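PDB 4ANN: type VII secretion system protein EssB from Staphylococcus aureus, which is a membrane component of the Ess type VII secretion machinery, present here as its cytoplasmic segment, and is probably required for secretion of EsxA and EsxB. Local coordinates for residues A[180-183]-A[184-187]; A[80-83]-A[84-87]; A[23-26]-A[27-30]. All blocks are in the same frame, centred on the assembly; numbering follows the deposited sequence. Where two conformers were deposited one is given.

Interaction 1 of 3, residues A[180-183]-A[184-187]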
ATOM      1  N   ALA A 180      -1.595   8.338 -17.794  1.00 12.25           N
ATOM      2  CA  ALA A 180      -0.843   7.101 -18.108  1.00 12.20           C
ATOM      3  C   ALA A 180      -1.776   5.950 -18.222  1.00 12.69           C
ATOM      4  O   ALA A 180      -2.583   5.679 -17.317  1.00 13.18           O
ATOM      5  CB  ALA A 180       0.200   6.820 -17.039  1.00 12.91           C
ATOM      6  N   ALA A 181      -1.765   5.238 -19.336  1.00 13.14           N
ATOM      7  CA  ALA A 181      -2.898   4.388 -19.632  1.00 14.53           C
ATOM      8  C   ALA A 181      -2.858   3.093 -18.842  1.00 14.85           C
ATOM      9  O   ALA A 181      -3.934   2.566 -18.658  1.00 21.66           O
ATOM     10  CB  ALA A 181      -3.002   4.073 -21.114  1.00 15.90           C
ATOM     11  N   THR A 182      -1.654   2.652 -18.527  1.00 13.16           N
ATOM     12  CA  THR A 182      -1.451   1.362 -17.874  1.00 13.86           C
ATOM     13  C   THR A 182      -0.326   1.525 -16.848  1.00 12.67           C
ATOM     14  O   THR A 182       0.426   2.494 -16.840  1.00 11.61           O
ATOM     15  CB  THR A 182      -1.051   0.218 -18.786  1.00 16.64           C
ATOM     16  OG1 THR A 182       0.215   0.582 -19.293  1.00 17.62           O
ATOM     17  CG2 THR A 182      -1.999   0.051 -19.977  1.00 21.22           C
ATOM     18  N   LEU A 183      -0.199   0.502 -16.006  1.00 13.87           N
ATOM     19  CA  LEU A 183       0.879   0.464 -15.053  1.00 14.05           C
ATOM     20  C   LEU A 183       2.231   0.539 -15.701  1.00 13.57           C
ATOM     21  O   LEU A 183       3.126   1.302 -15.291  1.00 13.27           O
ATOM     22  CB  LEU A 183       0.699  -0.801 -14.223  1.00 16.55           C
ATOM     23  CG  LEU A 183       1.669  -1.099 -13.143  1.00 19.05           C
ATOM     24  CD1 LEU A 183       1.725   0.009 -12.134  1.00 21.50           C
ATOM     25  CD2 LEU A 183       1.333  -2.390 -12.353  1.00 23.46           C
ATOM     26  N   ASP A 184       2.445  -0.238 -16.768  1.00 13.83           N
ATOM     27  CA  ASP A 184       3.713  -0.160 -17.464  1.00 14.57           C
ATOM     28  C   ASP A 184       4.017   1.224 -18.008  1.00 12.84           C
ATOM     29  O   ASP A 184       5.163   1.659 -17.980  1.00 13.57           O
ATOM     30  CB  ASP A 184       3.780  -1.141 -18.655  1.00 20.87           C
ATOM     31  CG  ASP A 184       3.977  -2.575 -18.133  1.00 26.27           C
ATOM     32  OD1 ASP A 184       4.372  -2.738 -16.955  1.00 29.30           O
ATOM     33  OD2 ASP A 184       3.698  -3.546 -18.855  1.00 30.78           O
ATOM     34  N   LEU A 185       3.094   1.975 -18.528  1.00 12.38           N
ATOM     35  CA  LEU A 185       3.243   3.306 -19.067  1.00 12.59           C
ATOM     36  C   LEU A 185       3.441   4.268 -17.906  1.00 11.10           C
ATOM     37  O   LEU A 185       4.198   5.229 -18.098  1.00 12.40           O
ATOM     38  CB  LEU A 185       2.109   3.744 -19.996  1.00 13.46           C
ATOM     39  CG  LEU A 185       2.049   2.988 -21.337  1.00 16.41           C
ATOM     40  CD1 LEU A 185       0.717   3.155 -22.020  1.00 18.11           C
ATOM     41  CD2 LEU A 185       3.200   3.443 -22.204  1.00 20.01           C
ATOM     42  N   LEU A 186       2.858   4.074 -16.745  1.00 10.70           N
ATOM     43  CA  LEU A 186       3.196   4.919 -15.598  1.00 10.30           C
ATOM     44  C   LEU A 186       4.653   4.710 -15.222  1.00  9.93           C
ATOM     45  O   LEU A 186       5.377   5.692 -14.980  1.00 10.34           O
ATOM     46  CB  LEU A 186       2.283   4.634 -14.398  1.00 10.27           C
ATOM     47  CG  LEU A 186       2.571   5.435 -13.166  1.00 10.68           C
ATOM     48  CD1 LEU A 186       2.463   6.944 -13.409  1.00 11.20           C
ATOM     49  CD2 LEU A 186       1.635   5.032 -12.021  1.00 11.37           C
ATOM     50  N   THR A 187       5.108   3.472 -15.173  1.00 11.13           N
ATOM     51  CA  THR A 187       6.526   3.169 -14.893  1.00 12.00           C
ATOM     52  C   THR A 187       7.410   3.890 -15.868  1.00 11.43           C
ATOM     53  O   THR A 187       8.449   4.444 -15.512  1.00 11.66           O
ATOM     54  CB  THR A 187       6.740   1.633 -15.032  1.00 12.86           C
ATOM     55  OG1 THR A 187       5.949   1.008 -14.031  1.00 15.31           O
ATOM     56  CG2 THR A 187       8.228   1.338 -14.840  1.00 14.99           C
TER

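Interaction 2 of 3, residues A[80-83]-A[84-87]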
ATOM      1  N   LYS A  80      14.592  14.773  -5.984  0.60  9.33           N
ATOM      2  CA  LYS A  80      13.762  14.192  -7.024  0.60  9.28           C
ATOM      3  C   LYS A  80      14.250  12.786  -7.389  0.60  8.52           C
ATOM      4  O   LYS A  80      13.406  11.914  -7.645  0.60  8.13           O
ATOM      5  CB  LYS A  80      13.722  15.058  -8.266  0.60 11.93           C
ATOM      6  CG  LYS A  80      13.008  14.459  -9.457  0.60 15.35           C
ATOM      7  CD  LYS A  80      13.089  15.317 -10.674  0.60 18.90           C
ATOM      8  CE  LYS A  80      14.441  15.352 -11.352  0.60 25.16           C
ATOM      9  NZ  LYS A  80      15.085  14.027 -11.501  0.60 35.07           N
ATOM     10  N   ASN A  81      15.486  12.557  -7.721  0.50  9.09           N
ATOM     11  CA  ASN A  81      16.097  11.240  -7.907  0.50  9.84           C
ATOM     12  C   ASN A  81      15.643  10.200  -6.871  0.50  8.54           C
ATOM     13  O   ASN A  81      15.108   9.156  -7.282  0.50 10.16           O
ATOM     14  CB  ASN A  81      17.616  11.208  -8.010  0.50 11.73           C
ATOM     15  CG  ASN A  81      18.506  11.711  -6.940  0.50 11.22           C
ATOM     16  OD1 ASN A  81      19.706  11.464  -6.763  0.50 23.11           O
ATOM     17  ND2 ASN A  81      18.027  12.636  -6.177  0.50 23.86           N
ATOM     18  N   GLU A  82      15.869  10.418  -5.579  1.00  8.43           N
ATOM     19  CA  GLU A  82      15.546   9.427  -4.557  1.00  7.96           C
ATOM     20  C   GLU A  82      14.050   9.254  -4.436  1.00  6.89           C
ATOM     21  O   GLU A  82      13.549   8.117  -4.240  1.00  7.47           O
ATOM     22  CB  GLU A  82      16.266   9.729  -3.237  1.00  8.84           C
ATOM     23  CG  GLU A  82      17.753   9.503  -3.265  1.00 10.03           C
ATOM     24  CD  GLU A  82      18.188   8.059  -3.372  1.00 10.24           C
ATOM     25  OE1 GLU A  82      18.003   7.450  -4.445  1.00 10.04           O
ATOM     26  OE2 GLU A  82      18.730   7.450  -2.389  1.00 12.24           O
ATOM     27  N   LYS A  83      13.281  10.330  -4.570  1.00  7.30           N
ATOM     28  CA  LYS A  83      11.830  10.225  -4.591  1.00  6.71           C
ATOM     29  C   LYS A  83      11.359   9.318  -5.701  1.00  6.22           C
ATOM     30  O   LYS A  83      10.513   8.445  -5.504  1.00  6.72           O
ATOM     31  CB  LYS A  83      11.281  11.644  -4.748  1.00  7.46           C
ATOM     32  CG  LYS A  83       9.762  11.691  -4.703  1.00  7.91           C
ATOM     33  CD  LYS A  83       9.244  13.121  -4.939  1.00  8.20           C
ATOM     34  CE  LYS A  83       9.629  14.069  -3.856  1.00  8.65           C
ATOM     35  NZ  LYS A  83       9.012  15.398  -4.038  1.00 10.00           N
ATOM     36  N   LEU A  84      11.880   9.526  -6.897  1.00  6.58           N
ATOM     37  CA  LEU A  84      11.524   8.676  -8.035  1.00  6.93           C
ATOM     38  C   LEU A  84      11.940   7.226  -7.823  1.00  6.13           C
ATOM     39  O   LEU A  84      11.198   6.330  -8.166  1.00  6.72           O
ATOM     40  CB  LEU A  84      12.125   9.216  -9.335  1.00  7.55           C
ATOM     41  CG  LEU A  84      11.439  10.481  -9.880  1.00  8.70           C
ATOM     42  CD1 LEU A  84      12.276  11.155 -10.915  1.00 11.78           C
ATOM     43  CD2 LEU A  84      10.047  10.110 -10.406  1.00  9.85           C
ATOM     44  N   ARG A  85      13.111   6.990  -7.239  1.00  6.47           N
ATOM     45  CA  ARG A  85      13.548   5.620  -6.971  1.00  6.19           C
ATOM     46  C   ARG A  85      12.521   4.906  -6.086  1.00  5.87           C
ATOM     47  O   ARG A  85      12.126   3.760  -6.354  1.00  6.59           O
ATOM     48  CB  ARG A  85      14.925   5.609  -6.375  1.00  6.50           C
ATOM     49  CG  ARG A  85      15.454   4.209  -6.135  1.00  7.11           C
ATOM     50  CD  ARG A  85      16.931   4.181  -5.789  1.00  7.12           C
ATOM     51  NE  ARG A  85      17.281   4.746  -4.481  1.00  7.25           N
ATOM     52  CZ  ARG A  85      17.242   4.112  -3.346  1.00  6.91           C
ATOM     53  NH1 ARG A  85      16.778   2.873  -3.285  1.00  7.81           N
ATOM     54  NH2 ARG A  85      17.647   4.724  -2.249  1.00  8.05           N
ATOM     55  N   TYR A  86      12.133   5.560  -4.991  1.00  5.85           N
ATOM     56  CA  TYR A  86      11.164   5.007  -4.083  1.00  5.85           C
ATOM     57  C   TYR A  86       9.829   4.778  -4.776  1.00  5.85           C
ATOM     58  O   TYR A  86       9.200   3.700  -4.631  1.00  6.44           O
ATOM     59  CB  TYR A  86      10.983   5.906  -2.862  1.00  6.04           C
ATOM     60  CG  TYR A  86      12.044   5.715  -1.774  1.00  6.06           C
ATOM     61  CD1 TYR A  86      13.408   5.826  -1.994  1.00  6.79           C
ATOM     62  CD2 TYR A  86      11.652   5.394  -0.470  1.00  6.22           C
ATOM     63  CE1 TYR A  86      14.329   5.645  -0.999  1.00  7.47           C
ATOM     64  CE2 TYR A  86      12.579   5.214   0.531  1.00  6.41           C
ATOM     65  CZ  TYR A  86      13.932   5.321   0.268  1.00  6.82           C
ATOM     66  OH  TYR A  86      14.868   5.126   1.243  1.00  7.92           O
ATOM     67  N   LEU A  87       9.352   5.761  -5.531  1.00  5.73           N
ATOM     68  CA  LEU A  87       8.080   5.618  -6.244  1.00  6.11           C
ATOM     69  C   LEU A  87       8.107   4.461  -7.233  1.00  5.94           C
ATOM     70  O   LEU A  87       7.138   3.690  -7.306  1.00  6.71           O
ATOM     71  CB  LEU A  87       7.715   6.908  -6.943  1.00  6.45           C
ATOM     72  CG  LEU A  87       7.270   8.072  -6.080  1.00  6.27           C
ATOM     73  CD1 LEU A  87       7.212   9.343  -6.896  1.00  6.97           C
ATOM     74  CD2 LEU A  87       5.948   7.774  -5.425  1.00  6.72           C
TER

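Interaction 3 of 3, residues A[23-26]-A[27-30]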
ATOM      1  N   GLU A  23      -8.686  -5.225  14.906  1.00 11.41           N
ATOM      2  CA  GLU A  23      -9.509  -6.251  15.523  1.00 11.31           C
ATOM      3  C   GLU A  23     -10.285  -6.960  14.457  1.00 10.75           C
ATOM      4  O   GLU A  23     -10.885  -6.344  13.565  1.00 12.89           O
ATOM      5  CB  GLU A  23     -10.469  -5.642  16.564  1.00 13.61           C
ATOM      6  CG  GLU A  23     -11.355  -6.724  17.210  1.00 17.87           C
ATOM      7  CD  GLU A  23     -12.263  -6.197  18.251  1.00 22.76           C
ATOM      8  OE1 GLU A  23     -11.667  -5.663  19.203  1.00 27.32           O
ATOM      9  OE2 GLU A  23     -13.504  -6.326  18.205  1.00 31.05           O
ATOM     10  N   ILE A  24     -10.282  -8.287  14.528  1.00 10.56           N
ATOM     11  CA  ILE A  24     -11.016  -9.169  13.592  1.00 10.70           C
ATOM     12  C   ILE A  24     -12.015  -9.971  14.380  1.00 10.24           C
ATOM     13  O   ILE A  24     -11.624 -10.810  15.191  1.00 10.98           O
ATOM     14  CB  ILE A  24     -10.044 -10.120  12.856  1.00 10.88           C
ATOM     15  CG1 ILE A  24      -8.985  -9.315  12.072  1.00 12.13           C
ATOM     16  CG2 ILE A  24     -10.827 -11.127  11.983  1.00 13.08           C
ATOM     17  CD1 ILE A  24      -7.854 -10.144  11.571  1.00 13.75           C
ATOM     18  N   PRO A  25     -13.319  -9.756  14.195  1.00 11.31           N
ATOM     19  CA  PRO A  25     -14.302 -10.585  14.976  1.00 12.06           C
ATOM     20  C   PRO A  25     -14.199 -12.024  14.559  1.00 10.87           C
ATOM     21  O   PRO A  25     -14.098 -12.372  13.375  1.00 11.10           O
ATOM     22  CB  PRO A  25     -15.646  -9.973  14.592  1.00 14.36           C
ATOM     23  CG  PRO A  25     -15.335  -8.648  14.033  1.00 19.32           C
ATOM     24  CD  PRO A  25     -13.969  -8.719  13.344  1.00 14.30           C
ATOM     25  N   LYS A  26     -14.294 -12.944  15.518  1.00 10.76           N
ATOM     26  CA  LYS A  26     -14.211 -14.363  15.164  1.00 11.54           C
ATOM     27  C   LYS A  26     -15.353 -14.849  14.244  1.00 11.77           C
ATOM     28  O   LYS A  26     -15.151 -15.724  13.410  1.00 13.53           O
ATOM     29  CB  LYS A  26     -14.201 -15.162  16.440  1.00 12.31           C
ATOM     30  CG  LYS A  26     -12.819 -15.212  17.059  1.00 11.25           C
ATOM     31  CD  LYS A  26     -12.847 -16.008  18.345  1.00 10.54           C
ATOM     32  CE  LYS A  26     -11.452 -16.131  18.959  1.00 11.71           C
ATOM     33  NZ  LYS A  26     -11.469 -16.913  20.203  1.00 10.89           N
ATOM     34  N   SER A  27     -16.541 -14.315  14.416  0.80 13.09           N
ATOM     35  CA  SER A  27     -17.609 -14.825  13.558  0.80 12.11           C
ATOM     36  C   SER A  27     -17.392 -14.429  12.136  0.80 12.61           C
ATOM     37  O   SER A  27     -18.025 -14.998  11.266  0.80 13.47           O
ATOM     38  CB  SER A  27     -18.942 -14.265  14.046  0.80 16.09           C
ATOM     39  OG  SER A  27     -18.935 -12.839  14.028  0.80 24.04           O
ATOM     40  N   SER A  28     -16.502 -13.485  11.832  0.50 11.93           N
ATOM     41  CA  SER A  28     -16.208 -13.119  10.439  0.50 12.06           C
ATOM     42  C   SER A  28     -15.359 -14.185   9.765  0.50 12.26           C
ATOM     43  O   SER A  28     -15.266 -14.128   8.520  0.50 14.82           O
ATOM     44  CB  SER A  28     -15.574 -11.740  10.346  0.50 11.74           C
ATOM     45  OG  SER A  28     -14.202 -11.698  10.722  0.50  8.18           O
ATOM     46  N   ILE A  29     -14.741 -15.090  10.519  1.00 12.40           N
ATOM     47  CA  ILE A  29     -13.788 -16.100  10.054  1.00 14.85           C
ATOM     48  C   ILE A  29     -14.502 -17.455  10.113  1.00 14.42           C
ATOM     49  O   ILE A  29     -15.038 -17.786  11.192  1.00 17.16           O
ATOM     50  CB  ILE A  29     -12.499 -16.144  10.906  1.00 15.44           C
ATOM     51  CG1 ILE A  29     -11.857 -14.737  11.050  1.00 15.39           C
ATOM     52  CG2 ILE A  29     -11.471 -17.155  10.417  1.00 18.66           C
ATOM     53  CD1 ILE A  29     -11.498 -14.228   9.641  1.00 17.84           C
ATOM     54  N   LYS A  30     -14.490 -18.199   9.013  1.00 14.60           N
ATOM     55  CA  LYS A  30     -14.988 -19.597   9.125  1.00 16.03           C
ATOM     56  C   LYS A  30     -14.279 -20.346  10.221  1.00 16.04           C
ATOM     57  O   LYS A  30     -13.026 -20.255  10.256  1.00 16.81           O
ATOM     58  CB  LYS A  30     -14.771 -20.342   7.792  1.00 21.40           C
ATOM     59  CG  LYS A  30     -15.784 -19.847   6.738  1.00 26.63           C
ATOM     60  CD  LYS A  30     -15.810 -20.774   5.549  1.00 33.87           C
TER

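Interaction 1 of 3, residues A[180-183]-A[184-187]
Ala-180 sets its methyl against the backbone of Leu-186, CB to CA 3.8 Å. The same methyl also meets the Leu-186 side chain at its CB. The carbonyl O of Ala-180 takes a hydrogen bond from Lys-144 NZ on helix 136-151. Next, Ala-181 CB touches one branch of Leu-185, the CD1 methyl, at 3.9 Å. This is a small apolar contact at the surface. Thr-182 is the N-cap of helix 183-192, at the end of the short loop that follows helix 172-179. Its hydroxyl lies between its own backbone N and carbonyl carbon (chi1 64°), which turns OG1 back over the first turn. There OG1 accepts from the amide of Leu-185, N to OG1 3.3 Å, in a fairly straight bond of 163°. This is a capping bond: a side-chain oxygen accepts from an amide of the first turn, as an N-cap threonine commonly does. CG and CD1 of Leu-185 pack beside the same hydroxyl. The carbonyl of Thr-182 opens the regular helical pattern by accepting from Leu-186 N, O to N 2.9 Å. Leu-183 continues that pattern through its O, which is 2.9 Å from Thr-187 N. Thr-187 OG1 lies 3.1 Å from the same oxygen. The isobutyl group of Leu-183 turns to helix 136-151, where it packs on Phe-139 and Tyr-143, and Leu-186 joins it there on Leu-140 and Tyr-143.

Interaction 2 of 3, residues A[80-83]-A[84-87]
Glu-82 and Arg-85 form a salt bridge between residues three apart on helix 80-89, within the first turns of that helix. The two side chains run side by side and point the same way. Arg-85 grips the carboxylate side-on with two nitrogens. NE meets OE1 of Glu-82 at 2.8 Å, and NH2 of Arg-85 meets OE2 of Glu-82 at 2.9 Å. Both bonds are almost straight, 177° at the hydrogen. Both acceptors lie in the guanidinium plane, but the two flat groups are turned 39° against each other. NE meets OE1 on the syn side, somewhat out of the carboxylate plane, and NH2 comes to OE2 from above that plane. Bends in both chains, at chi2 of Glu-82 (-69°) and at chi3 of Arg-85, bring the charged ends together. Arg-85 NH1 has a further partner, the carbonyl O of Asp-115, so the guanidinium is held from more than one direction.

Another flank of the helix carries apolar contacts. In the conformer given for Lys-80, its aliphatic CG meets CD1 of Leu-84 at 3.7 Å. Lys-83 and Leu-87 lie alongside each other, CG to CD1 4.1 Å. The ammonium of Lys-83 is hydrogen-bonded to the carbonyls of Ala-150 and Lys-76, and it makes a cation-pi contact with Phe-151. Leu-84 and Leu-87 also pack on Phe-151, at the end of helix 136-151. Backbone bonds such as Leu-84 N to Lys-80 O, 2.9 Å, link residues 84 to 87 to the carbonyls four back. The arrangement is that of an amphipathic alpha-helix, with an i to i+3 ion pair on one side and leucines packed against a neighbouring helix on another.

Interaction 3 of 3, residues A[23-26]-A[27-30]
Lys-26 and Ser-27 stand at the bend where strand 21-25 ends and a short 3-10 turn begins, and Pro-25 leads into it. Lys-26 closes the turn with its backbone. Its carbonyl O accepts from Ile-29 N at 3.0 Å, the i to i+3 spacing of a 3-10 turn. The amide stands above the carbonyl plane, 56° out of it. The Lys-26 side chain is extended beyond CG and leaves the turn. Its NZ forms a salt bridge with Glu-54 and hydrogen bonds to the carbonyls of Leu-55 and Arg-56.

Ser-27 makes looser contacts. It is covered mainly by its neighbour Lys-26, its CB lying against the Lys-26 carbonyl carbon.

Pro-25 contributes chiefly through its carbonyl, which takes two bonds from Ser-28. In the conformer given, the Ser-28 hydroxyl donates in the carbonyl plane, OG to Pro-25 O 2.7 Å. The Ser-28 amide comes from above the plane, N to Pro-25 O 3.1 Å. With chi1 at 76°, OG of Ser-28 lies between its own N and carbonyl carbon, within reach of Pro-25 O.

Next to this turn, Ile-24 CG2 lies against CG1 of Ile-29 at 3.9 Å, and CD1 of Ile-29 meets the same methyl. Both isoleucines are buried. Ile-24 also packs on Leu-40, and Ile-29 on Phe-34 and Val-129. In this conformer one serine thus supplies two donors to a single carbonyl while the isoleucines meet beside it, so polar and apolar contacts both tie the strand end to the chain that follows.

All three contacts are local, each within one continuous run of chain, and they follow in the order 3, 2, 1 along the sequence. Interactions 1 and 2 are the closer pair: their centres are 17 Å apart and their nearest atoms about 7 Å, with no direct touch. Helix 136-151 connects them. Tyr-143 packs on Leu-183 and Leu-186 of interaction 1, and its hydroxyl is hydrogen-bonded to Leu-87 O of interaction 2. Interaction 3 lies on the opposite side of the chain's centre, its own centre 37 Å from that of interaction 1 and 39 Å from that of interaction 2. It sits where strand 21-25, an outer strand of a three-stranded antiparallel sheet, runs out into the following loop.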